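Transcription factor tau subunit sfc1 (Schizosaccharomyces pombe, PDB 4BJI) is a subunit of the TFIIIC tauA domain, which binds boxA promoter elements of tRNA and similar genes for RNA polymerase III transcription. Local coordinates at residues Ile13-Gly18 with Tyr80-Gly85; Ser84-Asp89 with Ser161-Asp166. One frame throughout, in Å; residues are numbered along the deposited sequence.

Interaction 1 of 2, residues Ile13-Gly18 with Tyr80-Gly85; sequences ITTNMG and YLWTSG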
loop_
_atom_site.group_PDB
_atom_site.type_symbol
_atom_site.label_atom_id
_atom_site.label_comp_id
_atom_site.label_asym_id
_atom_site.label_seq_id
_atom_site.Cartn_x
_atom_site.Cartn_y
_atom_site.Cartn_z
ATOM N N ILE A 13 -7.853 -7.286 -13.488
ATOM C CA ILE A 13 -8.581 -6.074 -13.847
ATOM C C ILE A 13 -7.968 -4.901 -13.130
ATOM O O ILE A 13 -7.773 -4.968 -11.911
ATOM C CB ILE A 13 -10.066 -6.193 -13.445
ATOM C CG1 ILE A 13 -10.701 -7.401 -14.140
ATOM C CG2 ILE A 13 -10.815 -4.899 -13.768
ATOM C CD1 ILE A 13 -12.005 -7.816 -13.538
ATOM N N THR A 14 -7.608 -3.872 -13.894
ATOM C CA THR A 14 -7.010 -2.673 -13.337
ATOM C C THR A 14 -8.001 -1.526 -13.301
ATOM O O THR A 14 -8.916 -1.445 -14.116
ATOM C CB THR A 14 -5.773 -2.254 -14.085
ATOM O OG1 THR A 14 -6.130 -1.959 -15.446
ATOM C CG2 THR A 14 -4.720 -3.338 -14.024
ATOM N N THR A 15 -7.808 -0.653 -12.305
ATOM C CA THR A 15 -8.640 0.537 -12.085
ATOM C C THR A 15 -7.789 1.782 -11.862
ATOM O O THR A 15 -6.641 1.727 -11.451
ATOM C CB THR A 15 -9.577 0.399 -10.833
ATOM O OG1 THR A 15 -8.823 -0.018 -9.709
ATOM C CG2 THR A 15 -10.692 -0.587 -11.093
ATOM N N ASN A 16 -8.406 2.930 -12.137
ATOM C CA ASN A 16 -7.912 4.206 -11.634
ATOM C C ASN A 16 -9.038 4.939 -10.908
ATOM O O ASN A 16 -10.176 4.479 -10.864
ATOM C CB ASN A 16 -7.293 5.027 -12.765
ATOM C CG ASN A 16 -8.297 5.426 -13.838
ATOM O OD1 ASN A 16 -9.353 6.008 -13.548
ATOM N ND2 ASN A 16 -7.950 5.166 -15.084
HETATM N N MSE A 17 -8.708 6.103 -10.355
HETATM C CA MSE A 17 -9.636 6.827 -9.500
HETATM C C MSE A 17 -10.880 7.328 -10.207
HETATM O O MSE A 17 -11.867 7.692 -9.550
HETATM C CB MSE A 17 -8.938 8.009 -8.836
HETATM C CG MSE A 17 -7.966 7.555 -7.732
HETATM SE SE MSE A 17 -8.867 6.879 -6.133
HETATM C CE MSE A 17 -9.557 8.567 -5.531
ATOM N N GLY A 18 -10.830 7.371 -11.524
ATOM C CA GLY A 18 -11.979 7.800 -12.299
ATOM C C GLY A 18 -13.017 6.735 -12.592
ATOM O O GLY A 18 -14.083 7.055 -13.160
ATOM N N TYR A 80 -8.921 -6.758 -7.587
ATOM C CA TYR A 80 -8.551 -5.926 -8.728
ATOM C C TYR A 80 -7.384 -5.022 -8.303
ATOM O O TYR A 80 -7.111 -4.880 -7.105
ATOM C CB TYR A 80 -9.765 -5.099 -9.207
ATOM C CG TYR A 80 -10.311 -4.109 -8.201
ATOM C CD1 TYR A 80 -11.225 -4.489 -7.218
ATOM C CD2 TYR A 80 -9.902 -2.790 -8.214
ATOM C CE1 TYR A 80 -11.720 -3.557 -6.288
ATOM C CE2 TYR A 80 -10.362 -1.872 -7.291
ATOM C CZ TYR A 80 -11.283 -2.244 -6.349
ATOM O OH TYR A 80 -11.711 -1.304 -5.432
ATOM N N LEU A 81 -6.705 -4.392 -9.245
ATOM C CA LEU A 81 -5.459 -3.692 -8.998
ATOM C C LEU A 81 -5.530 -2.226 -9.398
ATOM O O LEU A 81 -5.878 -1.917 -10.538
ATOM C CB LEU A 81 -4.344 -4.353 -9.814
ATOM C CG LEU A 81 -2.975 -3.688 -9.825
ATOM C CD1 LEU A 81 -2.334 -3.625 -8.468
ATOM C CD2 LEU A 81 -2.034 -4.420 -10.818
ATOM N N TRP A 82 -5.223 -1.325 -8.483
ATOM C CA TRP A 82 -5.136 0.104 -8.818
ATOM C C TRP A 82 -3.834 0.411 -9.534
ATOM O O TRP A 82 -2.767 -0.001 -9.066
ATOM C CB TRP A 82 -5.181 0.940 -7.543
ATOM C CG TRP A 82 -6.475 0.816 -6.803
ATOM C CD1 TRP A 82 -6.761 -0.063 -5.812
ATOM C CD2 TRP A 82 -7.678 1.577 -7.012
ATOM N NE1 TRP A 82 -8.047 0.107 -5.369
ATOM C CE2 TRP A 82 -8.641 1.105 -6.102
ATOM C CE3 TRP A 82 -8.036 2.611 -7.891
ATOM C CZ2 TRP A 82 -9.941 1.620 -6.055
ATOM C CZ3 TRP A 82 -9.308 3.124 -7.834
ATOM C CH2 TRP A 82 -10.254 2.620 -6.938
ATOM N N THR A 83 -3.881 1.126 -10.651
ATOM C CA THR A 83 -2.593 1.443 -11.298
ATOM C C THR A 83 -2.146 2.874 -11.119
ATOM O O THR A 83 -1.092 3.245 -11.610
ATOM C CB THR A 83 -2.595 1.061 -12.743
ATOM O OG1 THR A 83 -3.772 1.580 -13.319
ATOM C CG2 THR A 83 -2.595 -0.467 -12.840
ATOM N N SER A 84 -2.910 3.678 -10.381
ATOM C CA SER A 84 -2.526 5.039 -10.047
ATOM C C SER A 84 -3.408 5.494 -8.883
ATOM O O SER A 84 -4.346 4.793 -8.510
ATOM C CB SER A 84 -2.694 5.940 -11.259
ATOM O OG SER A 84 -4.031 5.880 -11.705
ATOM N N GLY A 85 -3.118 6.681 -8.359
ATOM C CA GLY A 85 -3.911 7.254 -7.293
ATOM C C GLY A 85 -3.431 6.828 -5.906
ATOM O O GLY A 85 -2.367 6.177 -5.768
HETATM O O HOH W 1 -6.041 7.259 -10.439
#
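Leu81 turns both its backbone N and O to the neighbouring strand: its N gives to Ile13 O at 2.9 Å, and its O takes Thr15 N, also at 2.9 Å. This spacing, one residue gripping the two that flank Thr14, is the parallel pattern. Thr15 O then receives Thr83 N at 2.9 Å and a long, weak hydrogen bond from Thr83 OG1 (3.4 Å).

On the face carrying Thr15 and Trp82, the indole has CG anti to its carbonyl carbon (chi1 -64°), which brings its six-membered ring under Thr15, whose CB makes a CH-pi contact 4.3 Å from the centroid. In the conformer described here, one of two, Thr15 OG1 lies over the same face and near the edge of the Tyr80 ring, buried with no hydrogen-bond partner, which may not hold for the other. The aromatic polar ends look elsewhere: Trp82 NE1 bonds Thr92 OG1, and Tyr80 OH bonds Tyr96 O. Met17, a selenomethionine, reaches the indole obliquely, SE 4.1 Å from Trp82 CZ3.

A water accepts from Met17 N at 2.9 Å and bonds Ser84 OG, while Asn16 OD1 takes Gly18 N in an Asx turn. Replacing Trp82 with an alanine would probably leave Thr15 and Met17 without their packing surface and Thr92 OG1 without its indole mate.

Strand 14-15 is outermost in the mixed sheet, parallel to 79-82, whose other neighbour, 90-93, is antiparallel. Main-chain bonds set the register, whereas the side chains add chiefly apolar and aromatic packing, into which a small beta-branched threonine fits.

Interaction 2 of 2, residues Ser84-Asp89 with Ser161-Asp166; sequences SGPFRD and SECHRD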
loop_
_atom_site.group_PDB
_atom_site.type_symbol
_atom_site.label_atom_id
_atom_site.label_comp_id
_atom_site.label_asym_id
_atom_site.label_seq_id
_atom_site.Cartn_x
_atom_site.Cartn_y
_atom_site.Cartn_z
ATOM N N SER A 84 -2.910 3.678 -10.381
ATOM C CA SER A 84 -2.526 5.039 -10.047
ATOM C C SER A 84 -3.408 5.494 -8.883
ATOM O O SER A 84 -4.346 4.793 -8.510
ATOM C CB SER A 84 -2.694 5.940 -11.259
ATOM O OG SER A 84 -4.031 5.880 -11.705
ATOM N N GLY A 85 -3.118 6.681 -8.359
ATOM C CA GLY A 85 -3.911 7.254 -7.293
ATOM C C GLY A 85 -3.431 6.828 -5.906
ATOM O O GLY A 85 -2.367 6.177 -5.768
ATOM N N PRO A 86 -4.198 7.168 -4.879
ATOM C CA PRO A 86 -3.774 6.949 -3.491
ATOM C C PRO A 86 -3.726 5.487 -3.096
ATOM O O PRO A 86 -3.158 5.189 -2.021
ATOM C CB PRO A 86 -4.812 7.723 -2.662
ATOM C CG PRO A 86 -6.014 7.811 -3.540
ATOM C CD PRO A 86 -5.473 7.891 -4.967
ATOM N N PHE A 87 -4.323 4.597 -3.901
ATOM C CA PHE A 87 -4.250 3.157 -3.687
ATOM C C PHE A 87 -3.401 2.450 -4.747
ATOM O O PHE A 87 -3.467 1.234 -4.901
ATOM C CB PHE A 87 -5.642 2.536 -3.551
ATOM C CG PHE A 87 -6.463 3.209 -2.481
ATOM C CD1 PHE A 87 -6.308 2.859 -1.139
ATOM C CD2 PHE A 87 -7.353 4.211 -2.795
ATOM C CE1 PHE A 87 -7.001 3.539 -0.144
ATOM C CE2 PHE A 87 -8.056 4.872 -1.771
ATOM C CZ PHE A 87 -7.865 4.526 -0.461
ATOM N N ARG A 88 -2.567 3.212 -5.468
ATOM C CA ARG A 88 -1.689 2.643 -6.504
ATOM C C ARG A 88 -0.935 1.431 -5.984
ATOM O O ARG A 88 -0.385 1.448 -4.897
ATOM C CB ARG A 88 -0.715 3.711 -6.991
ATOM C CG ARG A 88 0.280 3.260 -8.011
ATOM C CD ARG A 88 1.408 4.294 -8.147
ATOM N NE ARG A 88 2.373 3.912 -9.170
ATOM C CZ ARG A 88 3.376 4.693 -9.522
ATOM N NH1 ARG A 88 3.496 5.870 -8.933
ATOM N NH2 ARG A 88 4.236 4.310 -10.457
ATOM N N ASP A 89 -0.890 0.423 -6.815
ATOM C CA ASP A 89 -0.095 -0.788 -6.560
ATOM C C ASP A 89 -0.649 -1.609 -5.388
ATOM O O ASP A 89 0.073 -2.441 -4.786
ATOM C CB ASP A 89 1.388 -0.443 -6.343
ATOM C CG ASP A 89 2.029 0.098 -7.589
ATOM O OD1 ASP A 89 1.738 -0.429 -8.671
ATOM O OD2 ASP A 89 2.752 1.106 -7.478
ATOM N N SER A 161 -13.443 15.196 3.515
ATOM C CA SER A 161 -14.807 14.735 3.274
ATOM C C SER A 161 -14.998 13.971 1.966
ATOM O O SER A 161 -16.093 13.525 1.681
ATOM C CB SER A 161 -15.784 15.920 3.278
ATOM O OG SER A 161 -15.643 16.614 2.087
ATOM N N GLU A 162 -13.935 13.827 1.193
ATOM C CA GLU A 162 -13.978 13.070 -0.068
ATOM C C GLU A 162 -12.581 12.543 -0.326
ATOM O O GLU A 162 -11.598 13.132 0.113
ATOM C CB GLU A 162 -14.439 13.987 -1.197
ATOM C CG GLU A 162 -14.718 13.281 -2.510
ATOM C CD GLU A 162 -15.257 14.240 -3.567
ATOM O OE1 GLU A 162 -16.405 14.663 -3.372
ATOM O OE2 GLU A 162 -14.478 14.570 -4.480
ATOM N N CYS A 163 -12.497 11.421 -1.037
ATOM C CA CYS A 163 -11.219 10.795 -1.379
ATOM C C CYS A 163 -10.613 11.488 -2.604
ATOM O O CYS A 163 -11.128 11.389 -3.704
ATOM C CB CYS A 163 -11.421 9.317 -1.666
ATOM S SG CYS A 163 -9.939 8.338 -1.742
ATOM N N HIS A 164 -9.539 12.230 -2.369
ATOM C CA HIS A 164 -8.868 13.012 -3.396
ATOM C C HIS A 164 -8.089 12.160 -4.379
ATOM O O HIS A 164 -7.510 11.125 -4.000
ATOM C CB HIS A 164 -7.925 14.001 -2.714
ATOM C CG HIS A 164 -7.284 14.991 -3.636
ATOM N ND1 HIS A 164 -6.047 14.784 -4.206
ATOM C CD2 HIS A 164 -7.689 16.213 -4.044
ATOM C CE1 HIS A 164 -5.729 15.820 -4.960
ATOM N NE2 HIS A 164 -6.702 16.712 -4.869
ATOM N N ARG A 165 -8.044 12.576 -5.639
ATOM C CA ARG A 165 -7.423 11.799 -6.702
ATOM C C ARG A 165 -5.951 11.472 -6.474
ATOM O O ARG A 165 -5.427 10.490 -7.030
ATOM C CB ARG A 165 -7.596 12.547 -8.033
ATOM C CG ARG A 165 -7.097 13.968 -8.028
ATOM C CD ARG A 165 -7.682 14.753 -9.220
ATOM N NE ARG A 165 -7.624 14.000 -10.471
ATOM C CZ ARG A 165 -8.317 14.317 -11.559
ATOM N NH1 ARG A 165 -9.129 15.363 -11.537
ATOM N NH2 ARG A 165 -8.204 13.589 -12.664
ATOM N N ASP A 166 -5.265 12.327 -5.720
ATOM C CA ASP A 166 -3.838 12.134 -5.397
ATOM C C ASP A 166 -3.627 11.762 -3.926
ATOM O O ASP A 166 -2.899 10.790 -3.624
ATOM C CB ASP A 166 -3.028 13.397 -5.667
ATOM C CG ASP A 166 -3.062 13.824 -7.111
ATOM O OD1 ASP A 166 -3.093 12.949 -7.989
ATOM O OD2 ASP A 166 -3.009 15.049 -7.325
#
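Gly85 O accepts the backbone N of Arg88 at 3.0 Å, closing a type I turn that presents Pro86 to the loop 161-166. Gly85 itself touches that loop through a CA-H...O contact to Arg165 O. Its positive phi of 88° with psi near 180° suits a residue lacking a side chain, since a CB would press on the preceding carbonyl oxygen.

The contact itself is van der Waals packing, apart from that one CA-H...O contact. Pro86 is the wedge: three successive carbonyl oxygens lie against its ring, His164 O at CG, Arg165 O 3.3 Å from CD and Asp166 O 3.7 Å from CB. Proline fits because it fills a turn position without an N-H to satisfy, and its CD, bonded to the ring nitrogen, is probably slightly positive, which suits a carbonyl oxygen nearby.

Beside it, Cys163 extends its sulfur anti to its own N (chi1 -167°), and SG meets Phe87 at the ring edge, 3.9 Å from CE2 and near the ring plane. This is an edge-on sulfur-aromatic contact. Pro98 and Gln108 also pack on Phe87, while His164 turns its ND1 to Thr167 N.

Farther along, Arg88, salt-bridged to Asp89, lies against Phe111 in a cation-pi contact. A tight turn between antiparallel strands 79-82 and 90-93 is consistent with the wing of a winged-helix domain, docked here on a later loop of the chain.

In the fold
The two contacts lie on the same side of the chain's centre, their centres about 10 Å apart, and share Ser84 and Gly85. Along the chain, 13-18 comes first, then 80-85 running on into 84-89, and finally 161-166. Interaction 1 adds edge strand 14-15 to the mixed sheet of the helix-turn-helix region; interaction 2 takes the turn after strand 79-82 over to the C-terminal part. They also touch directly, since the selenomethionine methyl of Met17 packs on the carbonyls of Cys163 and His164. The N-terminal edge and the turn therefore meet one loop, linking the sheet of the helix-turn-helix region to the chain just before the long helix 172-189.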